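Local coordinates for group II chitinase (Ostrinia furnacalis, PDB 6JAV), which probably binds chitin and hydrolyses it from within the chain, here represented by one of its catalytic domains, a glycosyl hydrolase family 18 TIM barrel, at residues Y229-W234 with L338-G343. Numbering follows the deposited sequence.
Sequences YTIHYW and LNLGGG. With NAG (2-acetamido-2-deoxy-beta-D-glucopyranose), chain C.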
# COMPACT_ATOMS: atom_id res chain seq x y z
N TYR A 229 7.17 -14.69 -4.99
CA TYR A 229 6.17 -15.38 -5.81
C TYR A 229 5.22 -14.37 -6.46
O TYR A 229 4.95 -14.43 -7.67
CB TYR A 229 5.36 -16.37 -4.97
CG TYR A 229 4.35 -17.11 -5.82
CD1 TYR A 229 3.11 -16.56 -6.11
CD2 TYR A 229 4.68 -18.33 -6.38
CE1 TYR A 229 2.21 -17.22 -6.95
CE2 TYR A 229 3.79 -18.99 -7.21
CZ TYR A 229 2.56 -18.43 -7.47
OH TYR A 229 1.66 -19.09 -8.30
N THR A 230 4.71 -13.43 -5.67
CA THR A 230 3.72 -12.47 -6.17
C THR A 230 4.26 -11.67 -7.35
O THR A 230 3.56 -11.47 -8.35
CB THR A 230 3.36 -11.53 -5.03
OG1 THR A 230 2.63 -12.24 -4.02
CG2 THR A 230 2.51 -10.37 -5.55
N ILE A 231 5.47 -11.13 -7.21
CA ILE A 231 6.01 -10.28 -8.27
C ILE A 231 6.25 -11.09 -9.53
O ILE A 231 5.90 -10.67 -10.65
CB ILE A 231 7.27 -9.55 -7.77
CG1 ILE A 231 6.94 -8.58 -6.62
CG2 ILE A 231 7.99 -8.86 -8.93
CD1 ILE A 231 6.00 -7.46 -7.01
N HIS A 232 6.80 -12.30 -9.38
CA HIS A 232 7.00 -13.12 -10.56
C HIS A 232 5.68 -13.55 -11.17
O HIS A 232 5.58 -13.69 -12.40
CB HIS A 232 7.84 -14.34 -10.19
CG HIS A 232 9.31 -14.08 -10.14
ND1 HIS A 232 10.01 -13.87 -8.97
CD2 HIS A 232 10.22 -14.00 -11.14
CE1 HIS A 232 11.28 -13.66 -9.26
NE2 HIS A 232 11.44 -13.74 -10.56
N TYR A 233 4.63 -13.71 -10.36
CA TYR A 233 3.34 -14.11 -10.89
C TYR A 233 2.70 -12.99 -11.70
O TYR A 233 2.16 -13.23 -12.78
CB TYR A 233 2.44 -14.54 -9.74
CG TYR A 233 1.23 -15.33 -10.21
CD1 TYR A 233 1.40 -16.54 -10.86
CD2 TYR A 233 -0.05 -14.87 -10.00
CE1 TYR A 233 0.31 -17.26 -11.30
CE2 TYR A 233 -1.16 -15.60 -10.43
CZ TYR A 233 -0.96 -16.79 -11.09
OH TYR A 233 -2.06 -17.52 -11.51
N TRP A 234 2.75 -11.73 -11.20
CA TRP A 234 2.29 -10.62 -12.03
C TRP A 234 3.01 -10.59 -13.38
O TRP A 234 2.38 -10.34 -14.42
CB TRP A 234 2.42 -9.27 -11.27
CG TRP A 234 1.24 -9.02 -10.40
CD1 TRP A 234 1.09 -9.33 -9.08
CD2 TRP A 234 0.01 -8.40 -10.80
NE1 TRP A 234 -0.17 -8.97 -8.63
CE2 TRP A 234 -0.86 -8.41 -9.68
CE3 TRP A 234 -0.46 -7.88 -12.02
CZ2 TRP A 234 -2.17 -7.91 -9.74
CZ3 TRP A 234 -1.75 -7.36 -12.08
CH2 TRP A 234 -2.59 -7.38 -10.93
N LEU A 338 15.47 -7.34 -10.48
CA LEU A 338 14.43 -7.68 -11.46
C LEU A 338 14.11 -6.52 -12.40
O LEU A 338 13.20 -6.66 -13.23
CB LEU A 338 13.15 -8.11 -10.73
CG LEU A 338 13.18 -9.45 -9.99
CD1 LEU A 338 11.81 -9.75 -9.40
CD2 LEU A 338 13.61 -10.60 -10.89
N ASN A 339 14.81 -5.39 -12.27
CA ASN A 339 14.58 -4.21 -13.09
C ASN A 339 13.14 -3.72 -13.02
O ASN A 339 12.59 -3.23 -14.02
CB ASN A 339 15.00 -4.45 -14.56
CG ASN A 339 16.49 -4.59 -14.67
OD1 ASN A 339 17.21 -3.63 -14.44
ND2 ASN A 339 16.95 -5.79 -15.00
N LEU A 340 12.53 -3.84 -11.83
CA LEU A 340 11.17 -3.37 -11.65
C LEU A 340 11.11 -1.85 -11.78
O LEU A 340 12.13 -1.16 -11.73
CB LEU A 340 10.59 -3.78 -10.29
CG LEU A 340 10.63 -5.26 -9.94
CD1 LEU A 340 10.00 -5.49 -8.56
CD2 LEU A 340 9.91 -6.11 -11.00
N GLY A 341 9.88 -1.34 -11.93
CA GLY A 341 9.68 0.08 -12.06
C GLY A 341 10.10 0.86 -10.83
O GLY A 341 10.49 2.02 -10.94
N GLY A 342 10.03 0.24 -9.66
CA GLY A 342 10.47 0.90 -8.43
C GLY A 342 9.76 0.33 -7.22
O GLY A 342 9.37 -0.84 -7.20
N GLY A 343 9.60 1.19 -6.22
CA GLY A 343 9.09 0.78 -4.94
C GLY A 343 7.90 1.65 -4.58
O GLY A 343 7.68 2.71 -5.16
C1 NAG C . 11.45 -16.68 -6.45
C2 NAG C . 12.18 -17.93 -5.99
C3 NAG C . 12.57 -18.80 -7.20
C4 NAG C . 11.35 -19.06 -8.08
C5 NAG C . 10.67 -17.75 -8.46
C6 NAG C . 9.39 -17.94 -9.26
C7 NAG C . 13.59 -18.07 -3.97
C8 NAG C . 12.60 -19.07 -3.46
N2 NAG C . 13.35 -17.58 -5.20
O3 NAG C . 13.06 -20.04 -6.72
O4 NAG C . 11.71 -19.77 -9.27
O5 NAG C . 10.32 -17.05 -7.26
O6 NAG C . 8.28 -18.38 -8.47
O7 NAG C . 14.57 -17.73 -3.32
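I231 and H232 of helix 227-236 meet L338 and L340, which follow helix 325-337. The methyl CG2 of I231 sits 3.9 Å from both CD1 and CD2 of L340, so it faces the fork of that leucine. The same methyl lies 4.0 Å from CD1 of L338. With CG1 beside the backbone N (chi1 -64°), CG2 is anti to that N and is the branch that meets both leucines. The I231 side chain also touches V195, I244 and M246 of the adjacent barrel strands 192-195 and 244-257.

H232 crosses L338 at about a right angle. Its NE2 comes 3.8 Å from CD2 of L338, a van der Waals contact oblique to the ring. L338 CD1 lies 3.9 Å from H232 CE1. C5 and C6 of the NAG lie over one face of the imidazole, C5 offset toward the rim, and O5 is 3.6 Å from H232 ND1. ND1 is hydrogen-bonded to the carbonyl O of N228, the glycosylated asparagine one turn earlier, which would help hold the ring in its orientation.

Between the two leucines, N339 has positive phi and closes helix 325-337 in a Schellman motif. The contact joins helix 227-236 to the loop leading into strand 342-346, the last parallel strand of the barrel. Between the segments it is van der Waals contact: methyl on methyl at I231, methyl on imidazole at H232. The polar demand of H232 ND1 is met within its own helix.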